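Local coordinates for protein probable porin (Pseudomonas aeruginosa, PDB 2Y0H) that probably acts as a porin of the outer membrane, an OprD-family beta-barrel through which small solutes would cross, at residues T58-V63 against V108-P113; P116-D121 against D176-A181; W151-R156 against V276-T281; Y280-P283 against N287-A290. One frame throughout, in Å; residues are numbered along the deposited sequence.

In the fold
From the N terminus, contact 1 sets strand 51-64 of the barrel wall against the corner at which the chain leaves strand 104-108 for the pore; it closes before contact 2 opens. Contact 2 brings the inward loop at 116-121 back to the wall at strand 178-186. Contact 3 crosses it, because 151-156 lies between the two segments of contact 2 while its partner, 276-281, comes much later, in the loop between strands 259-269 and 300-309. Contact 4 starts where contact 3 ends, sharing Tyr-280 and Thr-281, and closes a short turn in that same loop. A backbone bond from Phe-119 O to Thr-282 N joins the two inward loops.

Contact 1 of 4, residues T58-V63 against V108-P113; sequences TGLLGV and VGILMP. With C8E ((hydroxyethyloxy)tri(ethyloxy)octane), chain N.
At the point where the chain leaves the barrel wall to fold into the pore, Thr-58 and Leu-60 of strand 51-64 meet Ile-110, at the corner the chain turns at Gly-109 and Ile-110, and Met-112 just past it. Gly-109 makes the break with a positive phi of 140°. Ile-110 then supplies both ends of its forked side chain. Its CG2 methyl lies 3.9 Å from Thr-58 OG1, the two side chains crossing at about a right angle. The longer branch is swung away from the backbone nitrogen (chi1 -158°) and runs extended to CD1, which comes within 4.2 Å of Leu-60 CD1 as the side chains slide past each other in opposite senses. Met-112 meets Thr-58 differently, tip to tip: its extended chain ends with CE 3.9 Å from Thr-58 CG2. No hydrogen bond joins the two segments, so they are held by methyl packing, with the Ile-110 carbonyl bonded instead to Thr-96 OG1. Thr-129 of strand 129-137 and Pro-127 of the loop before it also pack on Leu-60.

The other face of the strand looks outward to detergent. The octyl chain of a bound C8E runs over Gly-59, its C3 3.4 Å from Gly-59 C, and its C1 end rests 3.8 Å from Leu-61 CB, as a lipid tail might. This alternation of inward and outward residues is that of a transmembrane beta-barrel strand, and the sharp departure at Gly-109 begins the inward-folded third loop, L3, that constricts the pore in OprD-family channels.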
loop_
_atom_site.group_PDB
_atom_site.type_symbol
_atom_site.label_atom_id
_atom_site.label_comp_id
_atom_site.label_asym_id
_atom_site.label_seq_id
_atom_site.Cartn_x
_atom_site.Cartn_y
_atom_site.Cartn_z
ATOM N N THR A 58 4.703 -13.852 13.271
ATOM C CA THR A 58 3.568 -13.602 12.396
ATOM C C THR A 58 3.296 -14.860 11.580
ATOM O O THR A 58 4.131 -15.270 10.781
ATOM C CB THR A 58 3.817 -12.406 11.458
ATOM O OG1 THR A 58 4.038 -11.218 12.232
ATOM C CG2 THR A 58 2.615 -12.190 10.527
ATOM N N GLY A 59 2.145 -15.488 11.804
ATOM C CA GLY A 59 1.783 -16.688 11.068
ATOM C C GLY A 59 0.716 -16.381 10.029
ATOM O O GLY A 59 -0.275 -15.731 10.345
ATOM N N LEU A 60 0.917 -16.832 8.794
ATOM C CA LEU A 60 -0.043 -16.564 7.720
ATOM C C LEU A 60 -0.592 -17.838 7.089
ATOM O O LEU A 60 0.163 -18.764 6.772
ATOM C CB LEU A 60 0.571 -15.681 6.624
ATOM C CG LEU A 60 1.163 -14.334 7.055
ATOM C CD1 LEU A 60 2.618 -14.497 7.476
ATOM C CD2 LEU A 60 1.047 -13.310 5.934
ATOM N N LEU A 61 -1.906 -17.860 6.879
ATOM C CA LEU A 61 -2.575 -18.989 6.234
ATOM C C LEU A 61 -3.670 -18.516 5.292
ATOM O O LEU A 61 -4.568 -17.769 5.679
ATOM C CB LEU A 61 -3.161 -19.951 7.277
ATOM C CG LEU A 61 -3.910 -21.178 6.738
ATOM C CD1 LEU A 61 -2.957 -22.160 6.091
ATOM C CD2 LEU A 61 -4.696 -21.858 7.846
ATOM N N GLY A 62 -3.584 -18.950 4.043
ATOM C CA GLY A 62 -4.606 -18.652 3.063
ATOM C C GLY A 62 -5.262 -19.947 2.634
ATOM O O GLY A 62 -4.581 -20.938 2.369
ATOM N N VAL A 63 -6.584 -19.945 2.569
ATOM C CA VAL A 63 -7.316 -21.165 2.257
ATOM C C VAL A 63 -8.311 -20.904 1.150
ATOM O O VAL A 63 -9.078 -19.943 1.201
ATOM C CB VAL A 63 -8.089 -21.688 3.482
ATOM C CG1 VAL A 63 -7.141 -22.017 4.636
ATOM C CG2 VAL A 63 -9.097 -20.655 3.919
ATOM N N VAL A 108 14.289 -7.155 13.268
ATOM C CA VAL A 108 14.951 -8.036 12.321
ATOM C C VAL A 108 14.116 -9.292 12.118
ATOM O O VAL A 108 13.876 -10.033 13.064
ATOM C CB VAL A 108 16.379 -8.428 12.786
ATOM C CG1 VAL A 108 17.104 -9.194 11.669
ATOM C CG2 VAL A 108 17.177 -7.196 13.186
ATOM N N GLY A 109 13.672 -9.520 10.884
ATOM C CA GLY A 109 12.915 -10.713 10.557
ATOM C C GLY A 109 11.787 -10.398 9.602
ATOM O O GLY A 109 11.963 -9.654 8.638
ATOM N N ILE A 110 10.614 -10.957 9.862
ATOM C CA ILE A 110 9.470 -10.680 9.005
ATOM C C ILE A 110 8.958 -9.248 9.224
ATOM O O ILE A 110 8.859 -8.771 10.349
ATOM C CB ILE A 110 8.350 -11.721 9.191
ATOM C CG1 ILE A 110 7.445 -11.753 7.960
ATOM C CG2 ILE A 110 7.574 -11.491 10.510
ATOM C CD1 ILE A 110 6.441 -12.885 7.979
ATOM N N LEU A 111 8.660 -8.559 8.131
ATOM C CA LEU A 111 8.262 -7.164 8.202
ATOM C C LEU A 111 7.126 -6.875 7.249
ATOM O O LEU A 111 6.983 -7.533 6.211
ATOM C CB LEU A 111 9.437 -6.276 7.806
ATOM C CG LEU A 111 10.715 -6.396 8.627
ATOM C CD1 LEU A 111 11.823 -5.577 7.962
ATOM C CD2 LEU A 111 10.425 -5.884 10.023
ATOM N N MET A 112 6.330 -5.875 7.607
ATOM C CA MET A 112 5.342 -5.302 6.702
ATOM C C MET A 112 5.577 -3.809 6.597
ATOM O O MET A 112 4.890 -3.036 7.245
ATOM C CB MET A 112 3.928 -5.559 7.220
ATOM C CG MET A 112 3.534 -7.002 7.156
ATOM S SD MET A 112 1.919 -7.245 7.887
ATOM C CE MET A 112 2.024 -8.959 8.363
ATOM N N PRO A 113 6.571 -3.401 5.793
ATOM C CA PRO A 113 6.867 -1.976 5.604
ATOM C C PRO A 113 5.697 -1.244 4.953
ATOM O O PRO A 113 5.057 -1.788 4.057
ATOM C CB PRO A 113 8.046 -1.973 4.613
ATOM C CG PRO A 113 8.480 -3.380 4.476
ATOM C CD PRO A 113 7.368 -4.267 4.908
HETATM C C1 C8E N . -3.454 -19.993 11.093
HETATM C C2 C8E N . -2.451 -19.029 11.714
HETATM C C3 C8E N . -1.117 -19.080 10.975
HETATM C C4 C8E N . -0.215 -20.222 11.441
HETATM C C5 C8E N . 0.369 -20.958 10.232
HETATM C C6 C8E N . 1.882 -21.128 10.333
HETATM C C7 C8E N . 2.417 -21.872 9.109
HETATM C C8 C8E N . 3.263 -23.087 9.478
HETATM O O9 C8E N . 3.075 -24.124 8.529
HETATM C C10 C8E N . 4.146 -24.276 7.616
HETATM C C11 C8E N . 4.077 -25.667 6.980
#

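Contact 2 of 4, residues P116-D121 against D176-A181; sequences PVAFRD and DEFNLA
Val-117 and Leu-180 bring the two backbones closest, with their CA atoms 7.7 Å apart, and no backbone hydrogen bond spans the gap. Side chains fill it instead. The Phe-178 ring meets both Val-117 and Ala-118: its CG stands trans to the backbone nitrogen (chi1 -179°), which extends the ring from strand 178-186 toward the turn. The far end of the ring does the touching. CZ sits 3.5 Å from Val-117 O and 4.1 Å from Val-117 CG2, while the neighbouring CE2 is 3.9 Å from Ala-118 CB; carbonyl and methyl both approach the ring obliquely. The same Val-117 CG2 methyl also reaches back to the strand, 4.2 Å from Leu-180 CB, so that one branch of the valine touches two residues of the wall. This is the inward-folded L3 loop of an OprD-type barrel leaning on the inner surface: residues 116-121 include the turn between the short strands 111-115 and 118-119, and Leu-150 of the adjacent strand 143-154 and Tyr-204 of strand 204-216 also touch the phenylalanine. All four touching residues are buried. Between the inward-facing Phe-178 and Leu-180, Asn-179 faces the other way and bonds to Glu-177: ND2 to OE2 is 2.8 Å with a nearly straight N-H...O angle of 165°; OE2 uses its anti lone pair and lies close to the amide plane. Gln-149 and Gln-199 also hold the Asn-179 amide, which fixes its rotation.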
loop_
_atom_site.group_PDB
_atom_site.type_symbol
_atom_site.label_atom_id
_atom_site.label_comp_id
_atom_site.label_asym_id
_atom_site.label_seq_id
_atom_site.Cartn_x
_atom_site.Cartn_y
_atom_site.Cartn_z
ATOM N N PRO A 116 7.044 5.043 1.521
ATOM C CA PRO A 116 6.820 5.574 0.169
ATOM C C PRO A 116 7.555 4.782 -0.925
ATOM O O PRO A 116 7.047 4.719 -2.044
ATOM C CB PRO A 116 7.347 7.010 0.270
ATOM C CG PRO A 116 7.197 7.354 1.732
ATOM C CD PRO A 116 7.523 6.075 2.456
ATOM N N VAL A 117 8.708 4.181 -0.607
ATOM C CA VAL A 117 9.454 3.387 -1.581
ATOM C C VAL A 117 9.246 1.864 -1.456
ATOM O O VAL A 117 9.851 1.079 -2.206
ATOM C CB VAL A 117 10.974 3.702 -1.549
ATOM C CG1 VAL A 117 11.213 5.173 -1.837
ATOM C CG2 VAL A 117 11.609 3.289 -0.209
ATOM N N ALA A 118 8.402 1.455 -0.511
ATOM C CA ALA A 118 8.103 0.038 -0.274
ATOM C C ALA A 118 6.867 -0.072 0.614
ATOM O O ALA A 118 6.967 -0.089 1.847
ATOM C CB ALA A 118 9.281 -0.668 0.381
ATOM N N PHE A 119 5.702 -0.121 -0.024
ATOM C CA PHE A 119 4.443 -0.126 0.695
ATOM C C PHE A 119 3.780 -1.474 0.439
ATOM O O PHE A 119 3.205 -1.697 -0.629
ATOM C CB PHE A 119 3.549 1.021 0.221
ATOM C CG PHE A 119 2.494 1.411 1.218
ATOM C CD1 PHE A 119 1.342 0.659 1.353
ATOM C CD2 PHE A 119 2.668 2.517 2.034
ATOM C CE1 PHE A 119 0.371 1.007 2.282
ATOM C CE2 PHE A 119 1.706 2.873 2.961
ATOM C CZ PHE A 119 0.554 2.119 3.082
ATOM N N ARG A 120 3.904 -2.375 1.414
ATOM C CA ARG A 120 3.495 -3.763 1.241
ATOM C C ARG A 120 2.001 -3.859 0.936
ATOM O O ARG A 120 1.183 -3.137 1.496
ATOM C CB ARG A 120 3.877 -4.617 2.467
ATOM C CG ARG A 120 2.864 -4.557 3.606
ATOM C CD ARG A 120 2.621 -3.109 4.024
ATOM N NE ARG A 120 1.219 -2.825 4.355
ATOM C CZ ARG A 120 0.414 -3.690 4.954
ATOM N NH1 ARG A 120 0.866 -4.887 5.283
ATOM N NH2 ARG A 120 -0.833 -3.362 5.234
ATOM N N ASP A 121 1.669 -4.734 -0.001
ATOM C CA ASP A 121 0.301 -4.941 -0.433
ATOM C C ASP A 121 -0.560 -5.552 0.668
ATOM O O ASP A 121 -0.124 -6.474 1.362
ATOM C CB ASP A 121 0.298 -5.866 -1.649
ATOM C CG ASP A 121 -1.095 -6.279 -2.057
ATOM O OD1 ASP A 121 -1.992 -5.415 -2.070
ATOM O OD2 ASP A 121 -1.286 -7.469 -2.368
ATOM N N ASP A 176 18.860 -9.672 -4.080
ATOM C CA ASP A 176 18.420 -10.006 -2.730
ATOM C C ASP A 176 18.624 -8.850 -1.755
ATOM O O ASP A 176 18.632 -9.039 -0.543
ATOM C CB ASP A 176 19.107 -11.272 -2.217
ATOM C CG ASP A 176 20.632 -11.155 -2.180
ATOM O OD1 ASP A 176 21.187 -10.058 -2.450
ATOM O OD2 ASP A 176 21.276 -12.178 -1.860
ATOM N N GLU A 177 18.774 -7.648 -2.288
ATOM C CA GLU A 177 19.123 -6.519 -1.448
ATOM C C GLU A 177 18.403 -5.223 -1.837
ATOM O O GLU A 177 18.716 -4.590 -2.843
ATOM C CB GLU A 177 20.644 -6.326 -1.438
ATOM C CG GLU A 177 21.122 -5.085 -0.713
ATOM C CD GLU A 177 22.641 -5.021 -0.614
ATOM O OE1 GLU A 177 23.302 -6.076 -0.755
ATOM O OE2 GLU A 177 23.166 -3.915 -0.391
ATOM N N PHE A 178 17.425 -4.846 -1.025
ATOM C CA PHE A 178 16.738 -3.578 -1.197
ATOM C C PHE A 178 17.088 -2.672 -0.033
ATOM O O PHE A 178 16.742 -2.951 1.115
ATOM C CB PHE A 178 15.227 -3.775 -1.266
ATOM C CG PHE A 178 14.465 -2.494 -1.465
ATOM C CD1 PHE A 178 14.503 -1.842 -2.683
ATOM C CD2 PHE A 178 13.732 -1.932 -0.430
ATOM C CE1 PHE A 178 13.812 -0.662 -2.879
ATOM C CE2 PHE A 178 13.033 -0.750 -0.632
ATOM C CZ PHE A 178 13.079 -0.120 -1.855
ATOM N N ASN A 179 17.794 -1.594 -0.328
ATOM C CA ASN A 179 18.216 -0.669 0.708
ATOM C C ASN A 179 17.320 0.550 0.739
ATOM O O ASN A 179 16.970 1.104 -0.309
ATOM C CB ASN A 179 19.670 -0.255 0.477
ATOM C CG ASN A 179 20.639 -1.419 0.646
ATOM O OD1 ASN A 179 20.535 -2.192 1.604
ATOM N ND2 ASN A 179 21.587 -1.546 -0.284
ATOM N N LEU A 180 16.947 0.975 1.942
ATOM C CA LEU A 180 16.084 2.147 2.086
ATOM C C LEU A 180 16.522 3.048 3.244
ATOM O O LEU A 180 17.011 2.576 4.269
ATOM C CB LEU A 180 14.625 1.711 2.262
ATOM C CG LEU A 180 14.246 0.891 3.503
ATOM C CD1 LEU A 180 13.875 1.802 4.680
ATOM C CD2 LEU A 180 13.086 -0.061 3.182
ATOM N N ALA A 181 16.353 4.349 3.066
ATOM C CA ALA A 181 16.684 5.304 4.111
ATOM C C ALA A 181 15.748 6.480 3.949
ATOM O O ALA A 181 15.426 6.864 2.823
ATOM C CB ALA A 181 18.135 5.750 4.005
#

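Contact 3 of 4, residues W151-R156 against V276-T281; sequences WKSRTR and VLNGYT
Gly-279 has no side chain on the face it turns to Ser-153 and Thr-155, so the backbones come close, CA of Thr-155 and CA of Gly-279 6.1 Å apart, yet no hydrogen bond passes between the segments. The end of a barrel strand meets a tight loop: 151-156 takes in the end of strand 143-154 of the porin wall and the first residues after it, and 276-281 belongs to the long loop between strands 259-269 and 300-309, L7 of the OprD fold, which dips into the pore. Gly-279 and Tyr-280 both have positive phi, so the loop curls sharply here. Thr-155 approaches with its methyl, not its hydroxyl: CG2 lies 3.5 Å from Gly-279 O and 3.9 Å from Gly-279 CA, while OG1 is turned aside to bond Glu-157. Ser-153 OG, set trans to the backbone nitrogen (chi1 173°), stops 3.6 Å from Asn-278 O; its partner is Gln-128 NE2. That amide also bonds Thr-281 OG1 and, weakly, Asn-278 O, and so bridges wall and loop from the side of L3. Asn-278 spends its own OD1 on the backbone of Tyr-165. A classic beta bulge, Trp-151 and Lys-152 facing Asp-131, precedes the contact. Within the loop the hydroxyl of Thr-281 donates back across the curl, OG1 to Leu-277 O at 2.9 Å, arriving 63° out of the carbonyl plane, with a C=O to donor angle of 112°.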
loop_
_atom_site.group_PDB
_atom_site.type_symbol
_atom_site.label_atom_id
_atom_site.label_comp_id
_atom_site.label_asym_id
_atom_site.label_seq_id
_atom_site.Cartn_x
_atom_site.Cartn_y
_atom_site.Cartn_z
ATOM N N TRP A 151 15.513 -8.296 2.237
ATOM C CA TRP A 151 16.246 -9.358 1.552
ATOM C C TRP A 151 15.315 -10.222 0.715
ATOM O O TRP A 151 15.727 -10.781 -0.301
ATOM C CB TRP A 151 17.018 -10.237 2.541
ATOM C CG TRP A 151 17.654 -9.469 3.649
ATOM C CD1 TRP A 151 18.525 -8.424 3.526
ATOM C CD2 TRP A 151 17.478 -9.683 5.055
ATOM N NE1 TRP A 151 18.892 -7.966 4.771
ATOM C CE2 TRP A 151 18.260 -8.720 5.726
ATOM C CE3 TRP A 151 16.726 -10.588 5.812
ATOM C CZ2 TRP A 151 18.310 -8.631 7.114
ATOM C CZ3 TRP A 151 16.788 -10.504 7.193
ATOM C CH2 TRP A 151 17.575 -9.535 7.828
ATOM N N LYS A 152 14.060 -10.340 1.135
ATOM C CA LYS A 152 13.087 -11.093 0.340
ATOM C C LYS A 152 11.651 -10.638 0.472
ATOM O O LYS A 152 11.238 -10.107 1.499
ATOM C CB LYS A 152 13.170 -12.604 0.590
ATOM C CG LYS A 152 13.481 -13.022 2.005
ATOM C CD LYS A 152 13.235 -14.521 2.178
ATOM C CE LYS A 152 13.952 -15.343 1.111
ATOM N NZ LYS A 152 15.434 -15.262 1.235
ATOM N N SER A 153 10.905 -10.888 -0.595
ATOM C CA SER A 153 9.501 -10.559 -0.696
ATOM C C SER A 153 8.709 -11.865 -0.742
ATOM O O SER A 153 9.089 -12.783 -1.463
ATOM C CB SER A 153 9.260 -9.750 -1.978
ATOM O OG SER A 153 7.872 -9.533 -2.211
ATOM N N ARG A 154 7.619 -11.939 0.025
ATOM C CA ARG A 154 6.737 -13.119 0.050
ATOM C C ARG A 154 5.286 -12.786 -0.246
ATOM O O ARG A 154 4.691 -11.953 0.449
ATOM C CB ARG A 154 6.755 -13.785 1.423
ATOM C CG ARG A 154 7.969 -14.626 1.675
ATOM C CD ARG A 154 7.776 -15.562 2.857
ATOM N NE ARG A 154 8.877 -16.526 2.895
ATOM C CZ ARG A 154 10.056 -16.257 3.438
ATOM N NH1 ARG A 154 10.252 -15.071 4.001
ATOM N NH2 ARG A 154 11.028 -17.164 3.436
ATOM N N THR A 155 4.712 -13.452 -1.246
ATOM C CA THR A 155 3.258 -13.411 -1.469
ATOM C C THR A 155 2.692 -14.809 -1.718
ATOM O O THR A 155 3.444 -15.742 -2.015
ATOM C CB THR A 155 2.877 -12.523 -2.668
ATOM O OG1 THR A 155 3.407 -13.099 -3.864
ATOM C CG2 THR A 155 3.445 -11.138 -2.500
ATOM N N ARG A 156 1.366 -14.941 -1.608
ATOM C CA ARG A 156 0.662 -16.210 -1.847
ATOM C C ARG A 156 1.046 -16.855 -3.187
ATOM O O ARG A 156 0.603 -17.970 -3.498
ATOM C CB ARG A 156 -0.870 -16.024 -1.729
ATOM C CG ARG A 156 -1.698 -17.319 -1.782
ATOM C CD ARG A 156 -3.109 -17.182 -1.141
ATOM N NE ARG A 156 -4.076 -16.453 -1.968
ATOM C CZ ARG A 156 -5.374 -16.753 -2.053
ATOM N NH1 ARG A 156 -5.870 -17.779 -1.375
ATOM N NH2 ARG A 156 -6.184 -16.032 -2.821
ATOM N N VAL A 276 7.930 -0.354 -9.082
ATOM C CA VAL A 276 7.650 -0.862 -7.741
ATOM C C VAL A 276 8.260 -2.238 -7.615
ATOM O O VAL A 276 8.470 -2.917 -8.626
ATOM C CB VAL A 276 6.130 -0.959 -7.449
ATOM C CG1 VAL A 276 5.552 0.418 -7.190
ATOM C CG2 VAL A 276 5.390 -1.645 -8.610
ATOM N N LEU A 277 8.540 -2.652 -6.380
ATOM C CA LEU A 277 8.987 -4.019 -6.107
ATOM C C LEU A 277 7.931 -5.050 -6.524
ATOM O O LEU A 277 6.728 -4.799 -6.416
ATOM C CB LEU A 277 9.320 -4.192 -4.621
ATOM C CG LEU A 277 10.496 -3.351 -4.104
ATOM C CD1 LEU A 277 10.645 -3.460 -2.586
ATOM C CD2 LEU A 277 11.787 -3.760 -4.806
ATOM N N ASN A 278 8.389 -6.208 -6.991
ATOM C CA ASN A 278 7.499 -7.296 -7.396
ATOM C C ASN A 278 6.646 -7.788 -6.224
ATOM O O ASN A 278 6.964 -7.535 -5.061
ATOM C CB ASN A 278 8.326 -8.473 -7.900
ATOM C CG ASN A 278 9.160 -9.072 -6.800
ATOM O OD1 ASN A 278 10.105 -8.443 -6.316
ATOM N ND2 ASN A 278 8.777 -10.258 -6.343
ATOM N N GLY A 279 5.575 -8.508 -6.539
ATOM C CA GLY A 279 4.681 -9.045 -5.526
ATOM C C GLY A 279 3.478 -8.144 -5.293
ATOM O O GLY A 279 2.890 -8.141 -4.219
ATOM N N TYR A 280 3.119 -7.368 -6.304
ATOM C CA TYR A 280 1.986 -6.445 -6.203
ATOM C C TYR A 280 2.123 -5.429 -5.061
ATOM O O TYR A 280 1.137 -4.970 -4.488
ATOM C CB TYR A 280 0.665 -7.220 -6.096
ATOM C CG TYR A 280 0.358 -8.041 -7.334
ATOM C CD1 TYR A 280 -0.085 -7.427 -8.507
ATOM C CD2 TYR A 280 0.519 -9.423 -7.335
ATOM C CE1 TYR A 280 -0.370 -8.168 -9.642
ATOM C CE2 TYR A 280 0.239 -10.175 -8.466
ATOM C CZ TYR A 280 -0.206 -9.542 -9.617
ATOM O OH TYR A 280 -0.486 -10.285 -10.743
ATOM N N THR A 281 3.359 -5.094 -4.730
ATOM C CA THR A 281 3.622 -4.011 -3.811
ATOM C C THR A 281 2.843 -2.792 -4.287
ATOM O O THR A 281 2.725 -2.547 -5.481
ATOM C CB THR A 281 5.116 -3.694 -3.795
ATOM O OG1 THR A 281 5.838 -4.922 -3.658
ATOM C CG2 THR A 281 5.461 -2.773 -2.635
#

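Contact 4 of 4, residues Y280-P283 against N287-A290; sequences YTTP and NLMA
Leu-288 alone in 287-290 touches the other arm of this turn, at Thr-282 and Pro-283; its neighbours in sequence bond or pack elsewhere. The segment starts with Asn-287, fixed to the wall at both ends of its amide: OD1 accepts from Gln-303 NE2, ND2 bonds Ser-301 OG, and the backbone nitrogen meets Gln-266 OE1. Leu-288 comes next and points back across the turn. With CG trans to the backbone nitrogen (chi1 171°), the side chain stands well off the main chain and its two methyls divide the work. CD2 reaches Thr-282 CG2 at 3.4 Å, tighter than usual for two methyls, so this spot is closely packed. CD1 rests 3.9 Å from Pro-283 CD, at the nitrogen end of the ring. In both pairs the side chains cross at about a right angle. With OG1 of Thr-282 beside the backbone nitrogen (chi1 -52°), CG2 is left trans to it and faces Leu-288. Nothing polar links the arms, whose closest CA atoms, those of Pro-283 and Leu-288, are 7.3 Å apart; the turn here closes on carbon alone. Met-289, its side chain bent at every torsion, packs on Glu-343 and Asn-345 of strand 339-351, and the backbone nitrogen of Ala-290 bonds Asn-345 OD1. The second arm of this stretch of L7 thus lies against the wall at strands 259-269, 300-309, 318-330, 339-351 and 361-371, whereas the first arm turns to the L3 loop, the backbone of Thr-282 bonding that of Phe-119 in the short strand 118-119.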
loop_
_atom_site.group_PDB
_atom_site.type_symbol
_atom_site.label_atom_id
_atom_site.label_comp_id
_atom_site.label_asym_id
_atom_site.label_seq_id
_atom_site.Cartn_x
_atom_site.Cartn_y
_atom_site.Cartn_z
ATOM N N TYR A 280 3.119 -7.368 -6.304
ATOM C CA TYR A 280 1.986 -6.445 -6.203
ATOM C C TYR A 280 2.123 -5.429 -5.061
ATOM O O TYR A 280 1.137 -4.970 -4.488
ATOM C CB TYR A 280 0.665 -7.220 -6.096
ATOM C CG TYR A 280 0.358 -8.041 -7.334
ATOM C CD1 TYR A 280 -0.085 -7.427 -8.507
ATOM C CD2 TYR A 280 0.519 -9.423 -7.335
ATOM C CE1 TYR A 280 -0.370 -8.168 -9.642
ATOM C CE2 TYR A 280 0.239 -10.175 -8.466
ATOM C CZ TYR A 280 -0.206 -9.542 -9.617
ATOM O OH TYR A 280 -0.486 -10.285 -10.743
ATOM N N THR A 281 3.359 -5.094 -4.730
ATOM C CA THR A 281 3.622 -4.011 -3.811
ATOM C C THR A 281 2.843 -2.792 -4.287
ATOM O O THR A 281 2.725 -2.547 -5.481
ATOM C CB THR A 281 5.116 -3.694 -3.795
ATOM O OG1 THR A 281 5.838 -4.922 -3.658
ATOM C CG2 THR A 281 5.461 -2.773 -2.635
ATOM N N THR A 282 2.298 -2.042 -3.348
ATOM C CA THR A 282 1.419 -0.928 -3.675
ATOM C C THR A 282 2.272 0.281 -4.029
ATOM O O THR A 282 3.101 0.704 -3.226
ATOM C CB THR A 282 0.537 -0.576 -2.463
ATOM O OG1 THR A 282 -0.112 -1.763 -1.983
ATOM C CG2 THR A 282 -0.504 0.475 -2.822
ATOM N N PRO A 283 2.089 0.827 -5.240
ATOM C CA PRO A 283 2.789 2.061 -5.611
ATOM C C PRO A 283 2.210 3.206 -4.775
ATOM O O PRO A 283 0.990 3.356 -4.702
ATOM C CB PRO A 283 2.417 2.255 -7.090
ATOM C CG PRO A 283 1.638 1.033 -7.503
ATOM C CD PRO A 283 1.108 0.414 -6.256
ATOM N N ASN A 287 -3.177 8.528 -7.631
ATOM C CA ASN A 287 -4.249 7.964 -8.446
ATOM C C ASN A 287 -4.340 6.434 -8.431
ATOM O O ASN A 287 -4.918 5.821 -9.333
ATOM C CB ASN A 287 -4.197 8.530 -9.870
ATOM C CG ASN A 287 -4.627 9.992 -9.918
ATOM O OD1 ASN A 287 -4.968 10.563 -8.885
ATOM N ND2 ASN A 287 -4.611 10.604 -11.113
ATOM N N LEU A 288 -3.780 5.827 -7.392
ATOM C CA LEU A 288 -3.894 4.392 -7.206
ATOM C C LEU A 288 -5.353 3.984 -7.109
ATOM O O LEU A 288 -6.111 4.583 -6.364
ATOM C CB LEU A 288 -3.167 3.967 -5.925
ATOM C CG LEU A 288 -3.438 2.509 -5.546
ATOM C CD1 LEU A 288 -2.589 1.618 -6.421
ATOM C CD2 LEU A 288 -3.165 2.249 -4.070
ATOM N N MET A 289 -5.743 2.947 -7.843
ATOM C CA MET A 289 -7.125 2.472 -7.820
ATOM C C MET A 289 -7.202 0.986 -7.442
ATOM O O MET A 289 -6.179 0.334 -7.293
ATOM C CB MET A 289 -7.791 2.721 -9.179
ATOM C CG MET A 289 -7.943 4.198 -9.499
ATOM S SD MET A 289 -9.319 4.920 -8.572
ATOM C CE MET A 289 -10.687 4.375 -9.624
ATOM N N ALA A 290 -8.413 0.458 -7.296
ATOM C CA ALA A 290 -8.580 -0.930 -6.870
ATOM C C ALA A 290 -7.938 -1.910 -7.850
ATOM O O ALA A 290 -7.338 -2.894 -7.447
ATOM C CB ALA A 290 -10.047 -1.249 -6.685
#